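Local coordinates for HpuA (Kingella denitrificans ATCC 33394, PDB 5EC6), which probably acts as an outer-membrane lipoprotein receptor that binds haemoglobin, helping the bacterium to acquire iron, at residues G181-K185 against S229-I235; Y80-G84 against L110-M116; D36-F42 against S261-K267. All coordinates share one frame; numbering follows the deposited sequence.

Contact 1: residues G181-K185 against S229-I235. With GOL (glycerol), chain C.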
loop_
_atom_site.group_PDB
_atom_site.type_symbol
_atom_site.label_atom_id
_atom_site.label_comp_id
_atom_site.label_asym_id
_atom_site.label_seq_id
_atom_site.Cartn_x
_atom_site.Cartn_y
_atom_site.Cartn_z
ATOM N N GLY A 181 0.157 -8.605 1.711
ATOM C CA GLY A 181 0.941 -8.854 0.502
ATOM C C GLY A 181 0.073 -9.315 -0.643
ATOM O O GLY A 181 -0.965 -9.973 -0.409
ATOM N N LEU A 182 0.493 -8.925 -1.829
ATOM C CA LEU A 182 -0.232 -9.205 -3.071
ATOM C C LEU A 182 0.740 -9.756 -4.101
ATOM O O LEU A 182 1.810 -9.191 -4.362
ATOM C CB LEU A 182 -0.886 -7.932 -3.591
ATOM C CG LEU A 182 -1.391 -8.000 -5.049
ATOM C CD1 LEU A 182 -2.688 -8.752 -4.951
ATOM C CD2 LEU A 182 -1.594 -6.618 -5.668
ATOM N N ARG A 183 0.331 -10.870 -4.738
ATOM C CA ARG A 183 1.003 -11.382 -5.901
ATOM C C ARG A 183 -0.064 -11.572 -7.023
ATOM O O ARG A 183 -1.274 -11.431 -6.784
ATOM C CB ARG A 183 1.695 -12.726 -5.599
ATOM C CG ARG A 183 2.888 -12.675 -4.558
ATOM C CD ARG A 183 3.417 -14.067 -4.316
ATOM N NE ARG A 183 4.815 -14.174 -3.864
ATOM C CZ ARG A 183 5.277 -15.084 -3.016
ATOM N NH1 ARG A 183 4.463 -15.989 -2.387
ATOM N NH2 ARG A 183 6.550 -15.007 -2.664
ATOM N N VAL A 184 0.409 -11.836 -8.236
ATOM C CA VAL A 184 -0.481 -12.217 -9.348
ATOM C C VAL A 184 -0.115 -13.632 -9.769
ATOM O O VAL A 184 1.042 -13.910 -10.085
ATOM C CB VAL A 184 -0.385 -11.241 -10.523
ATOM C CG1 VAL A 184 -1.310 -11.768 -11.638
ATOM C CG2 VAL A 184 -0.796 -9.857 -10.118
ATOM N N LYS A 185 -1.093 -14.521 -9.696
ATOM C CA LYS A 185 -0.908 -15.901 -10.155
ATOM C C LYS A 185 -2.032 -16.235 -11.110
ATOM O O LYS A 185 -3.202 -16.115 -10.744
ATOM C CB LYS A 185 -0.991 -16.871 -8.990
ATOM C CG LYS A 185 -1.177 -18.329 -9.451
ATOM C CD LYS A 185 -0.941 -19.319 -8.319
ATOM C CE LYS A 185 -2.089 -19.301 -7.325
ATOM N NZ LYS A 185 -1.719 -20.182 -6.200
ATOM N N SER A 229 -2.445 -21.367 0.254
ATOM C CA SER A 229 -2.474 -22.124 -0.988
ATOM C C SER A 229 -2.603 -21.270 -2.229
ATOM O O SER A 229 -2.195 -21.709 -3.261
ATOM C CB SER A 229 -3.675 -23.099 -0.973
ATOM O OG SER A 229 -4.903 -22.377 -0.892
ATOM N N GLU A 230 -3.138 -20.047 -2.117
ATOM C CA GLU A 230 -3.263 -19.155 -3.262
ATOM C C GLU A 230 -2.027 -18.243 -3.433
ATOM O O GLU A 230 -1.431 -18.102 -4.514
ATOM C CB GLU A 230 -4.515 -18.286 -3.107
ATOM C CG GLU A 230 -5.849 -19.069 -3.025
ATOM C CD GLU A 230 -5.978 -20.043 -4.171
ATOM O OE1 GLU A 230 -5.854 -19.606 -5.333
ATOM O OE2 GLU A 230 -6.117 -21.256 -3.896
ATOM N N PHE A 231 -1.688 -17.582 -2.341
ATOM C CA PHE A 231 -0.552 -16.670 -2.331
ATOM C C PHE A 231 0.774 -17.368 -2.583
ATOM O O PHE A 231 1.685 -16.777 -3.156
ATOM C CB PHE A 231 -0.509 -15.953 -0.991
ATOM C CG PHE A 231 0.551 -14.865 -0.905
ATOM C CD1 PHE A 231 0.319 -13.590 -1.434
ATOM C CD2 PHE A 231 1.751 -15.128 -0.304
ATOM C CE1 PHE A 231 1.284 -12.579 -1.310
ATOM C CE2 PHE A 231 2.728 -14.128 -0.210
ATOM C CZ PHE A 231 2.488 -12.869 -0.705
ATOM N N GLY A 232 0.908 -18.606 -2.118
ATOM C CA GLY A 232 2.170 -19.315 -2.172
ATOM C C GLY A 232 2.908 -19.151 -0.878
ATOM O O GLY A 232 2.285 -18.917 0.159
ATOM N N ASP A 233 4.218 -19.358 -0.951
ATOM C CA ASP A 233 5.058 -19.419 0.230
ATOM C C ASP A 233 5.049 -18.029 0.897
ATOM O O ASP A 233 4.981 -16.980 0.228
ATOM C CB ASP A 233 6.458 -19.821 -0.096
ATOM C CG ASP A 233 6.539 -21.261 -0.641
ATOM O OD1 ASP A 233 5.727 -22.113 -0.175
ATOM O OD2 ASP A 233 7.416 -21.524 -1.465
ATOM N N SER A 234 5.140 -18.057 2.199
ATOM C CA SER A 234 5.364 -16.822 2.973
ATOM C C SER A 234 6.618 -16.100 2.465
ATOM O O SER A 234 7.546 -16.700 1.945
ATOM C CB SER A 234 5.499 -17.114 4.456
ATOM O OG SER A 234 4.298 -17.688 4.972
ATOM N N ILE A 235 6.663 -14.783 2.713
ATOM C CA ILE A 235 7.849 -13.979 2.393
ATOM C C ILE A 235 8.423 -13.484 3.712
ATOM O O ILE A 235 7.766 -12.729 4.449
ATOM C CB ILE A 235 7.510 -12.763 1.494
ATOM C CG1 ILE A 235 6.959 -13.214 0.148
ATOM C CG2 ILE A 235 8.738 -11.883 1.324
ATOM C CD1 ILE A 235 6.369 -12.082 -0.699
HETATM C C1 GOL C . 3.062 -17.232 -5.293
HETATM O O1 GOL C . 4.394 -17.118 -5.763
HETATM C C2 GOL C . 2.054 -17.298 -6.433
HETATM O O2 GOL C . 0.799 -17.677 -5.884
HETATM C C3 GOL C . 1.910 -15.946 -7.101
HETATM O O3 GOL C . 2.004 -16.012 -8.521
#
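Strand G181-K185 and loop S229-I235 come nearest at R183 and F231, whose CA atoms are 6.6 Å apart, and side chains make nearly all of the join. R183 reaches toward the loop with CG beside its own backbone N and the chain extended from there to NE. It crosses the F231 side chain at about a right angle: CD sits over the ring face as a CH-pi contact, 4.0 Å from the ring centroid. Farther out, the guanidinium lies nearly flat on the same phenyl group, the planes 25° apart, in an off-centre cation-pi stack with R183 CZ 4.5 Å from the ring centroid. I235 lies against the same guanidinium face as F231, its CG1 3.4 Å from R183 NH2. Strand 174-185 belongs to a ring of eight antiparallel strands that closes on itself as a beta barrel. The loop links two other staves, 220-225 and 235-243, and folds back onto a strand with which neither of them pairs. All three guanidinium nitrogens have polar partners: NE binds L296 O and NH2 binds S253 OG, while NH1 donates to D233 O at 2.8 Å, in the carbonyl plane and on a lone pair, with a C=O...N angle of 143°. So many polar partners probably help keep the charge in this largely buried place. K185, bent at chi3 (73°), swings NZ onto E230 O at 2.7 Å, tilted from the carbonyl plane. A glycerol, probably from the crystallisation liquor, lies between the two basic side chains. It lays O1 over the guanidinium face opposite F231, at 3.5 Å from R183 CZ, and brings O3 to within 2.8 Å of V184 O.

Contact 2: residues Y80-G84 against L110-M116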
loop_
_atom_site.group_PDB
_atom_site.type_symbol
_atom_site.label_atom_id
_atom_site.label_comp_id
_atom_site.label_asym_id
_atom_site.label_seq_id
_atom_site.Cartn_x
_atom_site.Cartn_y
_atom_site.Cartn_z
ATOM N N TYR A 80 -3.681 6.123 -17.987
ATOM C CA TYR A 80 -4.108 6.427 -16.622
ATOM C C TYR A 80 -5.442 5.790 -16.272
ATOM O O TYR A 80 -6.371 5.740 -17.094
ATOM C CB TYR A 80 -4.254 7.929 -16.446
ATOM C CG TYR A 80 -2.993 8.746 -16.456
ATOM C CD1 TYR A 80 -2.447 9.218 -17.649
ATOM C CD2 TYR A 80 -2.356 9.086 -15.289
ATOM C CE1 TYR A 80 -1.308 9.970 -17.650
ATOM C CE2 TYR A 80 -1.241 9.866 -15.282
ATOM C CZ TYR A 80 -0.718 10.333 -16.470
ATOM O OH TYR A 80 0.402 11.106 -16.493
ATOM N N TYR A 81 -5.541 5.303 -15.046
ATOM C CA TYR A 81 -6.730 4.618 -14.544
ATOM C C TYR A 81 -7.158 5.109 -13.176
ATOM O O TYR A 81 -6.320 5.432 -12.332
ATOM C CB TYR A 81 -6.554 3.098 -14.489
ATOM C CG TYR A 81 -6.288 2.519 -15.877
ATOM C CD1 TYR A 81 -7.365 2.266 -16.759
ATOM C CD2 TYR A 81 -4.995 2.353 -16.345
ATOM C CE1 TYR A 81 -7.113 1.826 -18.053
ATOM C CE2 TYR A 81 -4.737 1.895 -17.652
ATOM C CZ TYR A 81 -5.799 1.660 -18.496
ATOM O OH TYR A 81 -5.509 1.186 -19.753
ATOM N N ASP A 82 -8.466 5.202 -12.955
ATOM C CA ASP A 82 -8.886 5.551 -11.605
ATOM C C ASP A 82 -8.985 4.335 -10.712
ATOM O O ASP A 82 -9.018 3.184 -11.152
ATOM C CB ASP A 82 -10.141 6.448 -11.595
ATOM C CG ASP A 82 -11.211 5.987 -12.543
ATOM O OD1 ASP A 82 -11.290 4.794 -12.800
ATOM O OD2 ASP A 82 -11.974 6.852 -13.029
ATOM N N PHE A 83 -8.969 4.603 -9.414
ATOM C CA PHE A 83 -9.271 3.614 -8.418
ATOM C C PHE A 83 -10.786 3.636 -8.211
ATOM O O PHE A 83 -11.342 4.659 -7.816
ATOM C CB PHE A 83 -8.553 3.933 -7.123
ATOM C CG PHE A 83 -7.047 3.878 -7.247
ATOM C CD1 PHE A 83 -6.403 2.654 -7.362
ATOM C CD2 PHE A 83 -6.268 5.060 -7.283
ATOM C CE1 PHE A 83 -4.992 2.586 -7.483
ATOM C CE2 PHE A 83 -4.882 4.982 -7.403
ATOM C CZ PHE A 83 -4.251 3.760 -7.501
ATOM N N GLY A 84 -11.448 2.549 -8.512
ATOM C CA GLY A 84 -12.908 2.573 -8.365
ATOM C C GLY A 84 -13.449 1.312 -7.780
ATOM O O GLY A 84 -12.768 0.577 -7.079
ATOM N N LEU A 110 -9.028 -4.205 -18.608
ATOM C CA LEU A 110 -8.805 -2.838 -19.066
ATOM C C LEU A 110 -9.038 -2.704 -20.573
ATOM O O LEU A 110 -8.868 -3.656 -21.322
ATOM C CB LEU A 110 -7.367 -2.385 -18.798
ATOM C CG LEU A 110 -6.909 -2.581 -17.331
ATOM C CD1 LEU A 110 -5.458 -2.167 -17.200
ATOM C CD2 LEU A 110 -7.816 -1.797 -16.378
ATOM N N ASP A 111 -9.316 -1.488 -20.989
ATOM C CA ASP A 111 -9.414 -1.163 -22.429
ATOM C C ASP A 111 -8.273 -1.702 -23.299
ATOM O O ASP A 111 -8.529 -2.140 -24.421
ATOM C CB ASP A 111 -9.633 0.332 -22.652
ATOM C CG ASP A 111 -8.573 1.223 -22.008
ATOM O OD1 ASP A 111 -7.632 0.711 -21.367
ATOM O OD2 ASP A 111 -8.707 2.450 -22.177
ATOM N N SER A 112 -7.045 -1.696 -22.775
ATOM C CA SER A 112 -5.812 -2.159 -23.441
ATOM C C SER A 112 -5.672 -3.686 -23.591
ATOM O O SER A 112 -4.741 -4.171 -24.288
ATOM C CB SER A 112 -4.606 -1.686 -22.618
ATOM O OG SER A 112 -4.714 -2.334 -21.352
ATOM N N GLY A 113 -6.507 -4.419 -22.863
ATOM C CA GLY A 113 -6.387 -5.844 -22.683
ATOM C C GLY A 113 -5.557 -6.263 -21.502
ATOM O O GLY A 113 -5.362 -7.460 -21.228
ATOM N N GLY A 114 -5.022 -5.260 -20.796
ATOM C CA GLY A 114 -4.396 -5.537 -19.524
ATOM C C GLY A 114 -5.429 -5.770 -18.439
ATOM O O GLY A 114 -6.631 -5.873 -18.683
ATOM N N LYS A 115 -4.945 -5.875 -17.194
ATOM C CA LYS A 115 -5.844 -5.975 -16.045
ATOM C C LYS A 115 -5.243 -5.135 -14.901
ATOM O O LYS A 115 -4.048 -4.896 -14.878
ATOM C CB LYS A 115 -6.029 -7.408 -15.539
ATOM C CG LYS A 115 -6.421 -8.420 -16.616
ATOM C CD LYS A 115 -6.578 -9.805 -16.022
ATOM C CE LYS A 115 -6.858 -10.877 -17.074
ATOM N NZ LYS A 115 -8.007 -10.495 -17.923
ATOM N N MET A 116 -6.101 -4.792 -13.952
ATOM C CA MET A 116 -5.667 -4.005 -12.774
ATOM C C MET A 116 -6.360 -4.417 -11.515
ATOM O O MET A 116 -7.533 -4.760 -11.470
ATOM C CB MET A 116 -5.905 -2.529 -13.052
ATOM C CG MET A 116 -5.504 -1.581 -11.930
ATOM S SD MET A 116 -5.899 0.087 -12.436
ATOM C CE MET A 116 -5.514 1.013 -10.944
HETATM O O HOH W 1 -3.354 -0.633 -19.747
#
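Y81, at the edge of a four-stranded antiparallel sheet, points its side chain at the type I turn L110-G113, which connects strands 104-109 and 115-118 of a hairpin. Its CB meets M116 SD at 3.7 Å, and the same sulfur stands oblique to the ring in a Met-aromatic contact, SD 5.2 Å from the centroid. M116 gets there by running out fully extended, and its CE goes on past Y81 to touch F83 CE1 at 3.8 Å. Along the phenol, one face is covered by L110, whose CD2 sits by Y81 CD1 and CE1 and whose CD1 makes a CH-pi contact 4.3 Å from the ring centroid. Beyond CZ, the OH donates to D111 OD1 at 2.7 Å. That oxygen lies in the ring plane and uses its syn lone pair, while the carboxylate itself stands nearly upright to the ring. D111 OD2 accepts from A21 N, so bonds at both oxygens probably steady the carboxylate's rotation. The phenol oxygen also accepts from a water at 2.8 Å that bridges to S112 OG, and this serine oxygen closes an ST turn by taking G114 N at 3.0 Å.

Contact 3: residues D36-F42 against S261-K267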
loop_
_atom_site.group_PDB
_atom_site.type_symbol
_atom_site.label_atom_id
_atom_site.label_comp_id
_atom_site.label_asym_id
_atom_site.label_seq_id
_atom_site.Cartn_x
_atom_site.Cartn_y
_atom_site.Cartn_z
ATOM N N ASP A 36 3.258 19.718 -1.959
ATOM C CA ASP A 36 2.409 19.112 -0.976
ATOM C C ASP A 36 1.804 17.769 -1.442
ATOM O O ASP A 36 1.405 16.939 -0.606
ATOM C CB ASP A 36 1.272 20.114 -0.686
ATOM C CG ASP A 36 0.224 19.563 0.240
ATOM O OD1 ASP A 36 0.541 19.390 1.437
ATOM O OD2 ASP A 36 -0.920 19.300 -0.218
ATOM N N ARG A 37 1.651 17.602 -2.750
ATOM C CA ARG A 37 0.929 16.435 -3.275
ATOM C C ARG A 37 1.861 15.453 -3.947
ATOM O O ARG A 37 1.379 14.470 -4.490
ATOM C CB ARG A 37 -0.184 16.834 -4.260
ATOM C CG ARG A 37 -1.378 17.514 -3.570
ATOM C CD ARG A 37 -2.339 16.553 -2.927
ATOM N NE ARG A 37 -3.088 15.795 -3.912
ATOM C CZ ARG A 37 -3.732 14.657 -3.644
ATOM N NH1 ARG A 37 -3.688 14.074 -2.436
ATOM N NH2 ARG A 37 -4.364 14.071 -4.609
ATOM N N GLU A 38 3.181 15.687 -3.899
ATOM C CA GLU A 38 4.138 14.793 -4.531
ATOM C C GLU A 38 4.023 13.362 -4.003
ATOM O O GLU A 38 3.859 13.129 -2.805
ATOM C CB GLU A 38 5.568 15.274 -4.317
ATOM C CG GLU A 38 5.903 16.555 -5.080
ATOM C CD GLU A 38 7.304 17.074 -4.797
ATOM O OE1 GLU A 38 7.958 16.557 -3.843
ATOM O OE2 GLU A 38 7.725 17.990 -5.540
ATOM N N GLN A 39 4.040 12.427 -4.936
ATOM C CA GLN A 39 3.849 11.008 -4.603
ATOM C C GLN A 39 5.184 10.288 -4.868
ATOM O O GLN A 39 5.982 10.729 -5.675
ATOM C CB GLN A 39 2.746 10.389 -5.463
ATOM C CG GLN A 39 1.389 11.064 -5.314
ATOM C CD GLN A 39 0.815 10.846 -3.945
ATOM O OE1 GLN A 39 0.548 9.729 -3.554
ATOM N NE2 GLN A 39 0.703 11.905 -3.187
ATOM N N ARG A 40 5.331 9.132 -4.250
ATOM C CA ARG A 40 6.446 8.228 -4.543
ATOM C C ARG A 40 5.873 6.829 -4.779
ATOM O O ARG A 40 5.000 6.378 -4.010
ATOM C CB ARG A 40 7.368 8.159 -3.316
ATOM C CG ARG A 40 8.501 7.142 -3.434
ATOM C CD ARG A 40 9.126 6.890 -2.073
ATOM N NE ARG A 40 9.904 8.002 -1.570
ATOM C CZ ARG A 40 10.311 8.085 -0.297
ATOM N NH1 ARG A 40 9.960 7.151 0.624
ATOM N NH2 ARG A 40 11.045 9.118 0.056
ATOM N N THR A 41 6.378 6.124 -5.802
ATOM C CA THR A 41 5.956 4.745 -6.066
ATOM C C THR A 41 7.144 3.780 -6.135
ATOM O O THR A 41 8.160 4.083 -6.788
ATOM C CB THR A 41 5.207 4.615 -7.399
ATOM O OG1 THR A 41 4.088 5.554 -7.374
ATOM C CG2 THR A 41 4.663 3.226 -7.590
ATOM N N PHE A 42 6.963 2.626 -5.480
ATOM C CA PHE A 42 7.790 1.461 -5.733
ATOM C C PHE A 42 7.065 0.532 -6.668
ATOM O O PHE A 42 5.929 0.111 -6.371
ATOM C CB PHE A 42 8.049 0.805 -4.401
ATOM C CG PHE A 42 8.684 1.721 -3.404
ATOM C CD1 PHE A 42 10.082 1.904 -3.386
ATOM C CD2 PHE A 42 7.909 2.444 -2.512
ATOM C CE1 PHE A 42 10.666 2.771 -2.514
ATOM C CE2 PHE A 42 8.523 3.309 -1.619
ATOM C CZ PHE A 42 9.897 3.476 -1.641
ATOM N N SER A 261 12.159 -3.331 -1.603
ATOM C CA SER A 261 12.276 -1.890 -1.756
ATOM C C SER A 261 10.970 -1.284 -1.303
ATOM O O SER A 261 9.917 -1.671 -1.779
ATOM C CB SER A 261 12.497 -1.534 -3.226
ATOM O OG SER A 261 12.763 -0.157 -3.312
ATOM N N GLY A 262 11.039 -0.341 -0.381
ATOM C CA GLY A 262 9.819 0.272 0.088
ATOM C C GLY A 262 10.032 1.501 0.929
ATOM O O GLY A 262 11.128 2.034 0.976
ATOM N N GLY A 263 8.965 1.957 1.551
ATOM C CA GLY A 263 9.036 3.167 2.346
ATOM C C GLY A 263 7.923 3.354 3.282
ATOM O O GLY A 263 6.946 2.563 3.336
ATOM N N LEU A 264 8.070 4.387 4.103
ATOM C CA LEU A 264 7.028 4.798 5.027
ATOM C C LEU A 264 6.223 5.921 4.384
ATOM O O LEU A 264 6.822 6.796 3.717
ATOM C CB LEU A 264 7.653 5.280 6.319
ATOM C CG LEU A 264 8.572 4.241 7.025
ATOM C CD1 LEU A 264 9.190 4.815 8.277
ATOM C CD2 LEU A 264 7.714 3.037 7.411
ATOM N N PHE A 265 4.925 5.839 4.589
ATOM C CA PHE A 265 3.950 6.750 4.004
ATOM C C PHE A 265 3.121 7.414 5.111
ATOM O O PHE A 265 3.035 6.931 6.234
ATOM C CB PHE A 265 3.045 5.994 3.038
ATOM C CG PHE A 265 3.746 5.451 1.812
ATOM C CD1 PHE A 265 4.005 6.243 0.697
ATOM C CD2 PHE A 265 4.183 4.146 1.799
ATOM C CE1 PHE A 265 4.616 5.727 -0.430
ATOM C CE2 PHE A 265 4.819 3.614 0.684
ATOM C CZ PHE A 265 5.062 4.408 -0.434
ATOM N N ALA A 266 2.413 8.468 4.694
ATOM C CA ALA A 266 1.486 9.293 5.509
ATOM C C ALA A 266 2.174 10.405 6.271
ATOM O O ALA A 266 3.191 10.190 6.994
ATOM C CB ALA A 266 0.612 8.478 6.429
ATOM N N LYS A 267 1.623 11.617 6.098
ATOM C CA LYS A 267 2.088 12.743 6.900
ATOM C C LYS A 267 1.726 12.533 8.355
ATOM O O LYS A 267 0.836 11.770 8.696
ATOM C CB LYS A 267 1.470 14.061 6.393
ATOM C CG LYS A 267 2.051 14.415 5.059
ATOM C CD LYS A 267 1.329 15.568 4.389
ATOM C CE LYS A 267 1.958 15.818 3.026
ATOM N NZ LYS A 267 0.884 16.001 2.020
HETATM O O HOH W 2 7.654 6.194 1.044
#
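F42 lays its ring flat on the backbone of G262, with the glycine CA directly over the ring centre, 3.5 Å from the centroid, in a CH-pi contact. The neighbouring F265 passes F42 in the opposite direction: F265 CZ reaches the edge of the F42 ring, 3.8 Å from F42 CE2, and that CE2 atom lies oblique to the F265 ring. The edge of F265 meets the other strand, where its CE1 is 3.7 Å from R40 O. A water lies over one face of the F265 ring, donating to L264 O at 2.9 Å and accepting a weak bond from R40 NH1. The arginine is steadied at NH2 by N245 OD1. At the far end K267 crosses D36 at about a right angle. Its bend at chi4 (135°) brings NZ to D36 O at 2.8 Å, in the carbonyl plane, and to D36 OD1 at 3.5 Å as a weak bond within a salt bridge. Strand axes 40-42 and 261-265 approach to 7.4 Å at 145°, roughly antiparallel, yet side chains and water join them instead of backbone bonds. Each strand has its own hydrogen-bonded partners: R40 and F42 pair with G154 and A152 of strand 148-154, whereas strand 256-265 runs in the barrel between 246-253 and 283-289.

Overall arrangement
From the N terminus, the first segment met is 36-42, whose partner 261-267 comes only after 218 intervening residues, so contact 3 spans the other two. Within that long loop, contact 2 opens at 80-84 and closes at 110-116, before contact 1 begins at 181-185 and ends at 229-235. These two therefore follow one another in series, and no contact crosses another. Contact 2 fastens the edge of the four-stranded sheet to the 104-118 hairpin. Contact 1 ties a barrel loop back to strand 174-185, and contact 3 sets strand 40-43 against the barrel. Contacts 1 and 3 lie on opposite sides of the chain's centre, their own centres about 24 Å apart.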